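Local coordinates for tyrocidine synthetase 3 (Brevibacillus brevis, PDB 2JGP), which takes part in nonribosomal synthesis of the antibiotic tyrocidine, this carrier–condensation portion probably joining carrier-bound intermediates by forming a peptide bond, at residues 95-100 with 256-261; 102-107 with 158-163; 293-298 with 484-489; 465-470 with 478-483. All coordinates share one frame; numbering follows the deposited sequence.

Interaction 1 of 4, residues 95-100 with 256-261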
loop_
_atom_site.group_PDB
_atom_site.type_symbol
_atom_site.label_atom_id
_atom_site.label_comp_id
_atom_site.label_asym_id
_atom_site.label_seq_id
_atom_site.Cartn_x
_atom_site.Cartn_y
_atom_site.Cartn_z
ATOM N N ALA A 95 -29.709 -6.765 0.202
ATOM C CA ALA A 95 -29.600 -7.981 -0.612
ATOM C C ALA A 95 -28.215 -8.102 -1.238
ATOM O O ALA A 95 -27.634 -9.188 -1.283
ATOM C CB ALA A 95 -30.683 -7.992 -1.701
ATOM N N TYR A 96 -27.697 -6.975 -1.719
ATOM C CA TYR A 96 -26.362 -6.891 -2.294
ATOM C C TYR A 96 -25.717 -5.607 -1.817
ATOM O O TYR A 96 -26.404 -4.697 -1.352
ATOM C CB TYR A 96 -26.422 -6.848 -3.822
ATOM C CG TYR A 96 -27.144 -7.994 -4.473
ATOM C CD1 TYR A 96 -28.490 -7.888 -4.806
ATOM C CD2 TYR A 96 -26.480 -9.175 -4.792
ATOM C CE1 TYR A 96 -29.163 -8.929 -5.419
ATOM C CE2 TYR A 96 -27.144 -10.226 -5.407
ATOM C CZ TYR A 96 -28.487 -10.094 -5.717
ATOM O OH TYR A 96 -29.158 -11.118 -6.321
ATOM N N TYR A 97 -24.400 -5.528 -1.957
ATOM C CA TYR A 97 -23.654 -4.337 -1.565
ATOM C C TYR A 97 -22.781 -3.878 -2.724
ATOM O O TYR A 97 -22.317 -4.704 -3.514
ATOM C CB TYR A 97 -22.816 -4.628 -0.325
ATOM C CG TYR A 97 -23.645 -5.123 0.834
ATOM C CD1 TYR A 97 -23.889 -6.481 1.012
ATOM C CD2 TYR A 97 -24.204 -4.230 1.741
ATOM C CE1 TYR A 97 -24.663 -6.938 2.070
ATOM C CE2 TYR A 97 -24.976 -4.674 2.805
ATOM C CZ TYR A 97 -25.205 -6.026 2.961
ATOM O OH TYR A 97 -25.969 -6.459 4.017
ATOM N N PRO A 98 -22.547 -2.556 -2.833
ATOM C CA PRO A 98 -21.679 -2.127 -3.918
ATOM C C PRO A 98 -20.283 -2.721 -3.770
ATOM O O PRO A 98 -19.833 -2.984 -2.650
ATOM C CB PRO A 98 -21.638 -0.597 -3.764
ATOM C CG PRO A 98 -22.011 -0.340 -2.337
ATOM C CD PRO A 98 -22.981 -1.427 -1.987
ATOM N N VAL A 99 -19.611 -2.945 -4.892
ATOM C CA VAL A 99 -18.184 -3.238 -4.856
ATOM C C VAL A 99 -17.399 -1.950 -4.638
ATOM O O VAL A 99 -17.886 -0.862 -4.937
ATOM C CB VAL A 99 -17.701 -3.926 -6.145
ATOM C CG1 VAL A 99 -18.368 -5.278 -6.295
ATOM C CG2 VAL A 99 -17.965 -3.048 -7.365
ATOM N N SER A 100 -16.199 -2.078 -4.080
ATOM C CA SER A 100 -15.260 -0.968 -4.050
ATOM C C SER A 100 -14.757 -0.690 -5.469
ATOM O O SER A 100 -14.915 -1.520 -6.377
ATOM C CB SER A 100 -14.091 -1.289 -3.135
ATOM O OG SER A 100 -13.353 -2.386 -3.634
ATOM N N PHE A 256 -16.978 -0.515 4.396
ATOM C CA PHE A 256 -16.049 0.335 3.658
ATOM C C PHE A 256 -16.555 0.603 2.244
ATOM O O PHE A 256 -16.530 1.743 1.790
ATOM C CB PHE A 256 -14.639 -0.295 3.611
ATOM C CG PHE A 256 -13.743 0.293 2.554
ATOM C CD1 PHE A 256 -13.170 1.551 2.726
ATOM C CD2 PHE A 256 -13.459 -0.411 1.393
ATOM C CE1 PHE A 256 -12.353 2.092 1.758
ATOM C CE2 PHE A 256 -12.645 0.121 0.424
ATOM C CZ PHE A 256 -12.086 1.373 0.597
ATOM N N ALA A 257 -17.003 -0.445 1.547
ATOM C CA ALA A 257 -17.502 -0.306 0.167
ATOM C C ALA A 257 -18.732 0.603 0.050
ATOM O O ALA A 257 -18.823 1.440 -0.861
ATOM C CB ALA A 257 -17.792 -1.687 -0.440
ATOM N N VAL A 258 -19.674 0.448 0.974
ATOM C CA VAL A 258 -20.847 1.318 1.010
ATOM C C VAL A 258 -20.419 2.759 1.276
ATOM O O VAL A 258 -20.900 3.681 0.617
ATOM C CB VAL A 258 -21.879 0.863 2.061
ATOM C CG1 VAL A 258 -22.989 1.899 2.196
ATOM C CG2 VAL A 258 -22.469 -0.491 1.667
ATOM N N TRP A 259 -19.510 2.953 2.231
ATOM C CA TRP A 259 -18.978 4.289 2.509
ATOM C C TRP A 259 -18.332 4.897 1.267
ATOM O O TRP A 259 -18.589 6.050 0.934
ATOM C CB TRP A 259 -17.960 4.291 3.667
ATOM C CG TRP A 259 -17.197 5.579 3.696
ATOM C CD1 TRP A 259 -17.607 6.760 4.234
ATOM C CD2 TRP A 259 -15.927 5.838 3.081
ATOM N NE1 TRP A 259 -16.664 7.734 4.017
ATOM C CE2 TRP A 259 -15.621 7.197 3.312
ATOM C CE3 TRP A 259 -15.013 5.050 2.366
ATOM C CZ2 TRP A 259 -14.442 7.786 2.855
ATOM C CZ3 TRP A 259 -13.837 5.638 1.912
ATOM C CH2 TRP A 259 -13.563 6.989 2.160
ATOM N N GLN A 260 -17.497 4.126 0.576
ATOM C CA GLN A 260 -16.793 4.656 -0.588
ATOM C C GLN A 260 -17.787 5.145 -1.649
ATOM O O GLN A 260 -17.591 6.203 -2.255
ATOM C CB GLN A 260 -15.833 3.612 -1.163
ATOM C CG GLN A 260 -14.826 4.166 -2.155
ATOM C CD GLN A 260 -14.069 3.061 -2.848
ATOM O OE1 GLN A 260 -14.675 2.211 -3.497
ATOM N NE2 GLN A 260 -12.738 3.054 -2.707
ATOM N N GLN A 261 -18.872 4.396 -1.852
ATOM C CA GLN A 261 -19.907 4.812 -2.810
ATOM C C GLN A 261 -20.608 6.105 -2.376
ATOM O O GLN A 261 -20.776 7.022 -3.178
ATOM C CB GLN A 261 -20.945 3.712 -3.005
ATOM C CG GLN A 261 -21.988 4.044 -4.058
ATOM C CD GLN A 261 -23.024 2.961 -4.196
ATOM O OE1 GLN A 261 -23.720 2.628 -3.234
ATOM N NE2 GLN A 261 -23.142 2.408 -5.397
HETATM O O HOH W 1 -18.365 1.424 -3.551
#
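Pro98 lies across helix 253-263 with its ring turned to the segment 256-261, where its CB, CG and CD meet Gln261 and Val258 in turn. CB faces the carboxamide of Gln261, 3.7 Å from its NE2. CG comes next, 3.5 Å from Gln261 OE1 and also close to the CA of Val258. CD ends the ring against the methyl Val258 CG2, at 3.8 Å. The Gln261 chain is stretched out, its CG anti to the backbone N (chi1 -176°), and this carries the amide to the ring, which it crosses at about a right angle. The same Val258 CG2 touches the edge of the Tyr97 ring. Together these contacts lay a helix beside the short edge strand 97-98 of a small antiparallel sheet in the condensation domain, a member of the CoA-dependent acyltransferase clan. Farther along, Ala257 CB packs 3.3 Å from Pro98 O. A water donates to both Val99 O and Ala257 O, 2.7 Å from each, and bridges the two backbones. At Ser100, the N-cap of the helix that follows, CA lies 3.3 Å from Gln260 OE1, which itself accepts from the backbone N of Ser101.

Interaction 2 of 4, residues 102-107 with 158-163; sequences AQKRMY and NGEPVQ
Lys104 NZ and Glu160 OE1 form a salt bridge at 2.8 Å, the nitrogen approaching OE1 on its syn side, where the other carboxylate oxygen lies. The lysine chain is extended throughout, whereas Glu160 is bent at chi2, a turn that brings its carboxylate to meet the ammonium. The second polar link is weaker: Gln103 NE2 donates to Gln163 OE1 over 3.4 Å, with the two amide planes 86° apart. Both glutamines have further partners. Gln103 OE1 accepts from the backbone N of Ser100 and its NE2 donates to Ser223 O, while Gln163 NE2 is bonded to Pro98 O, so the amide rotations are set largely by backbone groups around the contact. Next to the salt bridge, Pro161 supplies the apolar part of the contact. Its CB stands over one face of the Tyr107 ring, 4.0 Å from the centroid and 26° off the ring normal, a CH-pi contact offset toward the rim. The adjoining Pro161 CG reaches Tyr107 CD2 at 3.6 Å, and Phe154 of the neighbouring strand 152-157 also touches that tyrosine. The axes of helix segment 102-107 and strand segment 160-163 meet at 118°, 8.9 Å apart at their closest, in the helix-on-sheet layering of an alpha/beta domain, here the condensation domain.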
loop_
_atom_site.group_PDB
_atom_site.type_symbol
_atom_site.label_atom_id
_atom_site.label_comp_id
_atom_site.label_asym_id
_atom_site.label_seq_id
_atom_site.Cartn_x
_atom_site.Cartn_y
_atom_site.Cartn_z
ATOM N N ALA A 102 -11.694 -0.625 -6.507
ATOM C CA ALA A 102 -10.675 -1.632 -6.839
ATOM C C ALA A 102 -11.291 -2.976 -7.243
ATOM O O ALA A 102 -10.866 -3.590 -8.216
ATOM C CB ALA A 102 -9.713 -1.817 -5.674
ATOM N N GLN A 103 -12.294 -3.424 -6.496
ATOM C CA GLN A 103 -13.043 -4.635 -6.859
ATOM C C GLN A 103 -13.712 -4.521 -8.231
ATOM O O GLN A 103 -13.760 -5.496 -8.994
ATOM C CB GLN A 103 -14.125 -4.916 -5.828
ATOM C CG GLN A 103 -13.649 -5.527 -4.530
ATOM C CD GLN A 103 -14.802 -5.801 -3.584
ATOM O OE1 GLN A 103 -15.726 -4.995 -3.466
ATOM N NE2 GLN A 103 -14.761 -6.947 -2.919
ATOM N N LYS A 104 -14.258 -3.344 -8.533
ATOM C CA LYS A 104 -14.952 -3.143 -9.803
ATOM C C LYS A 104 -14.008 -3.376 -10.981
ATOM O O LYS A 104 -14.368 -4.046 -11.948
ATOM C CB LYS A 104 -15.561 -1.744 -9.885
ATOM C CG LYS A 104 -16.384 -1.501 -11.154
ATOM C CD LYS A 104 -17.164 -0.213 -11.068
ATOM C CE LYS A 104 -18.040 -0.009 -12.281
ATOM N NZ LYS A 104 -18.904 1.186 -12.127
ATOM N N ARG A 105 -12.801 -2.823 -10.888
ATOM C CA ARG A 105 -11.795 -2.972 -11.941
ATOM C C ARG A 105 -11.377 -4.432 -12.116
ATOM O O ARG A 105 -11.292 -4.928 -13.242
ATOM C CB ARG A 105 -10.572 -2.101 -11.639
ATOM C CG ARG A 105 -9.407 -2.324 -12.601
ATOM C CD ARG A 105 -8.485 -1.126 -12.700
ATOM N NE ARG A 105 -7.713 -1.175 -13.945
ATOM C CZ ARG A 105 -6.591 -1.872 -14.128
ATOM N NH1 ARG A 105 -6.063 -2.593 -13.140
ATOM N NH2 ARG A 105 -5.985 -1.845 -15.310
ATOM N N MET A 106 -11.123 -5.117 -11.003
ATOM C CA MET A 106 -10.745 -6.528 -11.039
ATOM C C MET A 106 -11.853 -7.386 -11.635
ATOM O O MET A 106 -11.581 -8.262 -12.453
ATOM C CB MET A 106 -10.386 -7.041 -9.639
ATOM C CG MET A 106 -9.095 -6.484 -9.091
ATOM S SD MET A 106 -8.753 -7.162 -7.455
ATOM C CE MET A 106 -7.292 -6.238 -7.007
ATOM N N TYR A 107 -13.098 -7.128 -11.238
ATOM C CA TYR A 107 -14.237 -7.878 -11.780
ATOM C C TYR A 107 -14.326 -7.749 -13.297
ATOM O O TYR A 107 -14.421 -8.752 -14.010
ATOM C CB TYR A 107 -15.561 -7.418 -11.154
ATOM C CG TYR A 107 -16.722 -8.276 -11.592
ATOM C CD1 TYR A 107 -17.044 -9.452 -10.915
ATOM C CD2 TYR A 107 -17.470 -7.942 -12.719
ATOM C CE1 TYR A 107 -18.099 -10.254 -11.330
ATOM C CE2 TYR A 107 -18.526 -8.733 -13.140
ATOM C CZ TYR A 107 -18.833 -9.892 -12.444
ATOM O OH TYR A 107 -19.885 -10.673 -12.880
ATOM N N ASN A 158 -28.295 -4.518 -11.771
ATOM C CA ASN A 158 -28.482 -3.215 -12.397
ATOM C C ASN A 158 -27.188 -2.707 -13.052
ATOM O O ASN A 158 -26.769 -1.572 -12.832
ATOM C CB ASN A 158 -29.040 -2.218 -11.372
ATOM C CG ASN A 158 -30.411 -2.629 -10.843
ATOM O OD1 ASN A 158 -31.165 -3.317 -11.520
ATOM N ND2 ASN A 158 -30.734 -2.204 -9.631
ATOM N N GLY A 159 -26.546 -3.580 -13.829
ATOM C CA GLY A 159 -25.387 -3.211 -14.647
ATOM C C GLY A 159 -24.063 -2.995 -13.940
ATOM O O GLY A 159 -23.080 -2.598 -14.576
ATOM N N GLU A 160 -24.024 -3.266 -12.631
ATOM C CA GLU A 160 -22.837 -3.077 -11.826
ATOM C C GLU A 160 -22.449 -4.399 -11.198
ATOM O O GLU A 160 -23.327 -5.160 -10.788
ATOM C CB GLU A 160 -23.114 -2.088 -10.695
ATOM C CG GLU A 160 -23.474 -0.697 -11.143
ATOM C CD GLU A 160 -22.320 0.025 -11.812
ATOM O OE1 GLU A 160 -21.146 -0.306 -11.528
ATOM O OE2 GLU A 160 -22.597 0.933 -12.619
ATOM N N PRO A 161 -21.136 -4.670 -11.096
ATOM C CA PRO A 161 -20.709 -5.759 -10.231
ATOM C C PRO A 161 -21.127 -5.413 -8.807
ATOM O O PRO A 161 -21.031 -4.247 -8.414
ATOM C CB PRO A 161 -19.179 -5.743 -10.351
ATOM C CG PRO A 161 -18.876 -4.894 -11.545
ATOM C CD PRO A 161 -19.999 -3.968 -11.720
ATOM N N VAL A 162 -21.608 -6.399 -8.059
ATOM C CA VAL A 162 -21.962 -6.194 -6.657
ATOM C C VAL A 162 -21.478 -7.358 -5.810
ATOM O O VAL A 162 -21.288 -8.476 -6.312
ATOM C CB VAL A 162 -23.487 -6.033 -6.457
ATOM C CG1 VAL A 162 -23.987 -4.748 -7.109
ATOM C CG2 VAL A 162 -24.240 -7.254 -7.010
ATOM N N GLN A 163 -21.295 -7.079 -4.522
ATOM C CA GLN A 163 -20.900 -8.089 -3.558
ATOM C C GLN A 163 -22.125 -8.817 -3.043
ATOM O O GLN A 163 -23.100 -8.191 -2.622
ATOM C CB GLN A 163 -20.179 -7.449 -2.378
ATOM C CG GLN A 163 -18.950 -6.675 -2.757
ATOM C CD GLN A 163 -18.189 -6.204 -1.546
ATOM O OE1 GLN A 163 -17.472 -6.982 -0.913
ATOM N NE2 GLN A 163 -18.355 -4.925 -1.197
#

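Interaction 3 of 4, residues 293-298 with 484-489; sequences FTRPST and TSLFTR
Phe293 and Leu486 account for most of the surface buried where two irregular segments of the condensation domain run past each other: the connection leading to strand 303-309 and the link between strand 476-483 and helix 489-508. Their backbones are joined by one weak hydrogen bond, Phe293 N to Leu486 O, 3.3 Å long with an angle of 153° at the hydrogen. Beside it the phenylalanine side chain lies along the opposing main chain, CB 3.3 Å from Ser485 O and CD1 near both Ser485 O and Leu486 O. Its far end finds a methyl: CZ is 3.7 Å from Thr488 CG2, the two side chains crossing at about a right angle. Thr488 keeps its hydroxyl for another task, since OG1 caps the helix through the backbone N of Thr491.

Leu486 starts out away from the facing segment, yet its branched tip turns back to it. CD2 sits 3.7 Å from Arg295 CA and 3.8 Å from Pro296 CD, while CD1 lies by the guanidinium of Arg295, whose NH2 forms a salt bridge with Asp464, so the leucine packs beside a group fixed by a charged partner. Ser485 completes the contact from the residue before Leu486. With OG set between the backbone N and the carbonyl carbon (chi1 64°), its CB and OG both reach Pro296 CG, 3.8 Å away.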
loop_
_atom_site.group_PDB
_atom_site.type_symbol
_atom_site.label_atom_id
_atom_site.label_comp_id
_atom_site.label_asym_id
_atom_site.label_seq_id
_atom_site.Cartn_x
_atom_site.Cartn_y
_atom_site.Cartn_z
ATOM N N PHE A 293 17.905 -3.158 -24.015
ATOM C CA PHE A 293 17.234 -3.657 -25.205
ATOM C C PHE A 293 16.098 -2.705 -25.535
ATOM O O PHE A 293 15.611 -1.982 -24.665
ATOM C CB PHE A 293 16.695 -5.065 -24.949
ATOM C CG PHE A 293 17.700 -5.992 -24.321
ATOM C CD1 PHE A 293 17.589 -6.358 -22.984
ATOM C CD2 PHE A 293 18.763 -6.479 -25.060
ATOM C CE1 PHE A 293 18.522 -7.203 -22.396
ATOM C CE2 PHE A 293 19.697 -7.326 -24.486
ATOM C CZ PHE A 293 19.577 -7.690 -23.150
ATOM N N THR A 294 15.686 -2.707 -26.793
ATOM C CA THR A 294 14.600 -1.857 -27.258
ATOM C C THR A 294 13.313 -2.225 -26.536
ATOM O O THR A 294 13.051 -3.400 -26.287
ATOM C CB THR A 294 14.395 -2.017 -28.785
ATOM O OG1 THR A 294 15.606 -1.681 -29.471
ATOM C CG2 THR A 294 13.266 -1.130 -29.289
ATOM N N ARG A 295 12.522 -1.218 -26.181
ATOM C CA ARG A 295 11.255 -1.452 -25.505
ATOM C C ARG A 295 10.307 -2.180 -26.462
ATOM O O ARG A 295 10.107 -1.731 -27.592
ATOM C CB ARG A 295 10.639 -0.132 -25.039
ATOM C CG ARG A 295 9.306 -0.283 -24.324
ATOM C CD ARG A 295 8.738 1.071 -23.948
ATOM N NE ARG A 295 9.581 1.728 -22.961
ATOM C CZ ARG A 295 9.536 1.494 -21.653
ATOM N NH1 ARG A 295 8.664 0.635 -21.140
ATOM N NH2 ARG A 295 10.360 2.145 -20.852
ATOM N N PRO A 296 9.743 -3.323 -26.024
ATOM C CA PRO A 296 8.771 -4.026 -26.860
ATOM C C PRO A 296 7.531 -3.175 -27.123
ATOM O O PRO A 296 7.183 -2.327 -26.301
ATOM C CB PRO A 296 8.398 -5.252 -26.015
ATOM C CG PRO A 296 9.456 -5.397 -25.024
ATOM C CD PRO A 296 9.973 -4.028 -24.750
ATOM N N SER A 297 6.865 -3.405 -28.248
ATOM C CA SER A 297 5.662 -2.638 -28.588
ATOM C C SER A 297 4.437 -3.068 -27.778
ATOM O O SER A 297 3.434 -2.353 -27.744
ATOM C CB SER A 297 5.351 -2.738 -30.075
ATOM O OG SER A 297 4.315 -1.832 -30.410
ATOM N N THR A 298 4.513 -4.240 -27.152
ATOM C CA THR A 298 3.495 -4.696 -26.214
ATOM C C THR A 298 4.195 -4.961 -24.893
ATOM O O THR A 298 5.342 -5.401 -24.880
ATOM C CB THR A 298 2.810 -5.988 -26.697
ATOM O OG1 THR A 298 3.704 -7.098 -26.553
ATOM C CG2 THR A 298 2.390 -5.876 -28.158
ATOM N N THR A 484 12.783 -8.175 -17.763
ATOM C CA THR A 484 13.844 -8.899 -18.465
ATOM C C THR A 484 14.012 -8.407 -19.912
ATOM O O THR A 484 15.091 -8.515 -20.497
ATOM C CB THR A 484 13.543 -10.419 -18.462
ATOM O OG1 THR A 484 13.361 -10.855 -17.106
ATOM C CG2 THR A 484 14.675 -11.206 -19.095
ATOM N N SER A 485 12.940 -7.865 -20.480
ATOM C CA SER A 485 12.956 -7.371 -21.852
ATOM C C SER A 485 13.680 -6.027 -22.006
ATOM O O SER A 485 13.947 -5.606 -23.129
ATOM C CB SER A 485 11.523 -7.234 -22.364
ATOM O OG SER A 485 10.828 -6.265 -21.607
ATOM N N LEU A 486 13.992 -5.370 -20.894
ATOM C CA LEU A 486 14.576 -4.021 -20.909
ATOM C C LEU A 486 15.996 -3.927 -20.338
ATOM O O LEU A 486 16.828 -3.186 -20.875
ATOM C CB LEU A 486 13.672 -3.063 -20.137
ATOM C CG LEU A 486 12.234 -2.884 -20.631
ATOM C CD1 LEU A 486 11.523 -1.848 -19.749
ATOM C CD2 LEU A 486 12.196 -2.473 -22.093
ATOM N N PHE A 487 16.272 -4.653 -19.253
ATOM C CA PHE A 487 17.544 -4.508 -18.532
ATOM C C PHE A 487 18.256 -5.834 -18.303
ATOM O O PHE A 487 17.617 -6.869 -18.088
ATOM C CB PHE A 487 17.334 -3.830 -17.172
ATOM C CG PHE A 487 16.482 -2.592 -17.229
ATOM C CD1 PHE A 487 16.986 -1.409 -17.750
ATOM C CD2 PHE A 487 15.178 -2.609 -16.749
ATOM C CE1 PHE A 487 16.202 -0.265 -17.795
ATOM C CE2 PHE A 487 14.388 -1.471 -16.794
ATOM C CZ PHE A 487 14.904 -0.297 -17.316
ATOM N N THR A 488 19.586 -5.787 -18.355
ATOM C CA THR A 488 20.420 -6.919 -17.985
ATOM C C THR A 488 20.620 -6.900 -16.468
ATOM O O THR A 488 20.429 -5.867 -15.816
ATOM C CB THR A 488 21.802 -6.863 -18.673
ATOM O OG1 THR A 488 22.538 -5.726 -18.198
ATOM C CG2 THR A 488 21.658 -6.767 -20.186
ATOM N N ARG A 489 21.001 -8.048 -15.914
ATOM C CA ARG A 489 21.369 -8.141 -14.504
ATOM C C ARG A 489 22.497 -7.173 -14.159
ATOM O O ARG A 489 22.469 -6.535 -13.106
ATOM C CB ARG A 489 21.795 -9.569 -14.159
ATOM C CG ARG A 489 22.309 -9.740 -12.734
ATOM C CD ARG A 489 22.396 -11.204 -12.355
ATOM N NE ARG A 489 21.072 -11.818 -12.314
ATOM C CZ ARG A 489 20.190 -11.672 -11.325
ATOM N NH1 ARG A 489 20.477 -10.932 -10.260
ATOM N NH2 ARG A 489 19.009 -12.279 -11.402
#

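Interaction 4 of 4, residues 465-470 with 478-483; sequences LTFSAT and IGVEYS
Phe467 and Ile478 cross obliquely on the buried side of a beta hairpin, with Ile478 CG2 3.4 Å from Phe467 CZ and Ile478 CD1 near the same ring carbon. The phenylalanine CG is anti to its own nitrogen (chi1 -179°), which leans the ring over toward the isoleucine, diagonally across the strand pair. Nearer the root of the ring, on the same side, CD1 meets Val480 CG2 at 3.9 Å. Val480 turns its second methyl, CG1, to Leu465 CD1, and Ala469 rests against Ile478 CD1. On this side Phe499 of helix 489-508 meets the Phe467 ring, so the hairpin face is roofed by a helix.

The other face carries Thr466, Ser468 and Glu481. Here Thr466 and Glu481 lie side by side and point the same way, and a water links them, 2.6 Å from Thr466 OG1 and 2.7 Å from Glu481 OE2. Ser468 OG is hydrogen-bonded with Thr433 OG1 of the neighbouring strand 430-435.

Between the faces runs an antiparallel ladder. Thr466 and Glu481 form one hydrogen-bonded pair, Thr466 N to Glu481 O being 2.7 Å; Ser468 and Gly479 form the next, with Gly479 N to Ser468 O at 2.6 Å and nearly straight at 169°. Strands 303-309 and 430-435 flank the hairpin in its mixed sheet. The chemistry is thus two-sided: apolar groups bind the sheet to its helix, while on the other face a threonine hydroxyl and a carboxylate share a water.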
loop_
_atom_site.group_PDB
_atom_site.type_symbol
_atom_site.label_atom_id
_atom_site.label_comp_id
_atom_site.label_asym_id
_atom_site.label_seq_id
_atom_site.Cartn_x
_atom_site.Cartn_y
_atom_site.Cartn_z
ATOM N N LEU A 465 10.474 -1.325 -13.628
ATOM C CA LEU A 465 11.116 -1.853 -12.444
ATOM C C LEU A 465 10.399 -1.423 -11.169
ATOM O O LEU A 465 9.753 -0.372 -11.123
ATOM C CB LEU A 465 12.604 -1.471 -12.415
ATOM C CG LEU A 465 13.020 -0.056 -12.015
ATOM C CD1 LEU A 465 13.214 0.014 -10.527
ATOM C CD2 LEU A 465 14.317 0.337 -12.719
ATOM N N THR A 466 10.482 -2.280 -10.155
ATOM C CA THR A 466 9.955 -1.990 -8.833
ATOM C C THR A 466 11.128 -1.981 -7.870
ATOM O O THR A 466 11.850 -2.976 -7.758
ATOM C CB THR A 466 8.941 -3.052 -8.387
ATOM O OG1 THR A 466 7.803 -3.010 -9.253
ATOM C CG2 THR A 466 8.500 -2.812 -6.950
ATOM N N PHE A 467 11.317 -0.849 -7.192
ATOM C CA PHE A 467 12.447 -0.645 -6.298
ATOM C C PHE A 467 11.932 -0.848 -4.878
ATOM O O PHE A 467 11.002 -0.166 -4.467
ATOM C CB PHE A 467 12.993 0.775 -6.481
ATOM C CG PHE A 467 14.192 1.088 -5.629
ATOM C CD1 PHE A 467 15.469 1.042 -6.165
ATOM C CD2 PHE A 467 14.043 1.445 -4.293
ATOM C CE1 PHE A 467 16.575 1.337 -5.385
ATOM C CE2 PHE A 467 15.145 1.738 -3.511
ATOM C CZ PHE A 467 16.412 1.685 -4.060
ATOM N N SER A 468 12.515 -1.797 -4.152
ATOM C CA SER A 468 12.047 -2.162 -2.818
ATOM C C SER A 468 13.158 -2.046 -1.784
ATOM O O SER A 468 14.191 -2.704 -1.901
ATOM C CB SER A 468 11.521 -3.594 -2.812
ATOM O OG SER A 468 10.335 -3.697 -3.576
ATOM N N ALA A 469 12.946 -1.210 -0.774
ATOM C CA ALA A 469 13.856 -1.142 0.363
ATOM C C ALA A 469 13.250 -1.960 1.502
ATOM O O ALA A 469 12.057 -1.842 1.785
ATOM C CB ALA A 469 14.075 0.302 0.783
ATOM N N THR A 470 14.058 -2.808 2.131
ATOM C CA THR A 470 13.595 -3.631 3.248
ATOM C C THR A 470 14.569 -3.539 4.420
ATOM O O THR A 470 15.752 -3.847 4.277
ATOM C CB THR A 470 13.435 -5.106 2.826
ATOM O OG1 THR A 470 12.531 -5.187 1.717
ATOM C CG2 THR A 470 12.897 -5.946 3.975
ATOM N N ILE A 478 18.349 -3.396 -0.497
ATOM C CA ILE A 478 17.770 -2.759 -1.671
ATOM C C ILE A 478 17.474 -3.838 -2.710
ATOM O O ILE A 478 18.386 -4.529 -3.164
ATOM C CB ILE A 478 18.750 -1.708 -2.251
ATOM C CG1 ILE A 478 18.918 -0.548 -1.268
ATOM C CG2 ILE A 478 18.258 -1.162 -3.585
ATOM C CD1 ILE A 478 17.636 0.223 -1.016
ATOM N N GLY A 479 16.196 -3.988 -3.058
ATOM C CA GLY A 479 15.763 -4.965 -4.057
ATOM C C GLY A 479 15.223 -4.269 -5.295
ATOM O O GLY A 479 14.521 -3.260 -5.191
ATOM N N VAL A 480 15.561 -4.807 -6.466
ATOM C CA VAL A 480 15.024 -4.311 -7.732
ATOM C C VAL A 480 14.470 -5.482 -8.528
ATOM O O VAL A 480 15.196 -6.421 -8.853
ATOM C CB VAL A 480 16.084 -3.551 -8.555
ATOM C CG1 VAL A 480 15.499 -3.069 -9.886
ATOM C CG2 VAL A 480 16.618 -2.370 -7.757
ATOM N N GLU A 481 13.166 -5.430 -8.785
ATOM C CA GLU A 481 12.487 -6.355 -9.671
ATOM C C GLU A 481 12.333 -5.608 -10.983
ATOM O O GLU A 481 11.764 -4.521 -11.008
ATOM C CB GLU A 481 11.121 -6.723 -9.100
ATOM C CG GLU A 481 10.227 -7.515 -10.029
ATOM C CD GLU A 481 8.802 -7.562 -9.520
ATOM O OE1 GLU A 481 8.516 -8.409 -8.649
ATOM O OE2 GLU A 481 7.972 -6.746 -9.986
ATOM N N TYR A 482 12.837 -6.183 -12.070
ATOM C CA TYR A 482 12.918 -5.457 -13.335
ATOM C C TYR A 482 12.465 -6.299 -14.514
ATOM O O TYR A 482 12.504 -7.527 -14.463
ATOM C CB TYR A 482 14.348 -4.969 -13.570
ATOM C CG TYR A 482 15.376 -6.073 -13.650
ATOM C CD1 TYR A 482 15.725 -6.639 -14.871
ATOM C CD2 TYR A 482 16.011 -6.540 -12.505
ATOM C CE1 TYR A 482 16.673 -7.654 -14.951
ATOM C CE2 TYR A 482 16.958 -7.553 -12.574
ATOM C CZ TYR A 482 17.284 -8.102 -13.796
ATOM O OH TYR A 482 18.215 -9.099 -13.868
ATOM N N SER A 483 12.057 -5.612 -15.577
ATOM C CA SER A 483 11.645 -6.246 -16.821
ATOM C C SER A 483 12.845 -6.867 -17.526
ATOM O O SER A 483 13.796 -6.168 -17.861
ATOM C CB SER A 483 11.005 -5.212 -17.749
ATOM O OG SER A 483 9.875 -4.619 -17.144
HETATM O O HOH W 2 8.041 -4.487 -11.425
#

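How the interactions relate
From the N terminus, strand 97-98 opens interaction 1, which closes on helix 253-263. Nested in that long loop, interaction 2 ties the next helix, 101-113, to strand 160-165. The two meet directly, because strands 97-98 and 160-165 are neighbours in one sheet: Tyr97 O and Gln163 N, 2.8 Å apart, are probably hydrogen-bonded. Later in the chain, interaction 3 joins the approach to strand 303-309 with the link before helix 489-508. Interaction 4, a local hairpin, is nested within it, and Tyr482 packs against Phe487 and Arg489 where they touch. Interactions 1 and 4 lie on opposite sides of the chain's centre, their own centres about 34 Å apart.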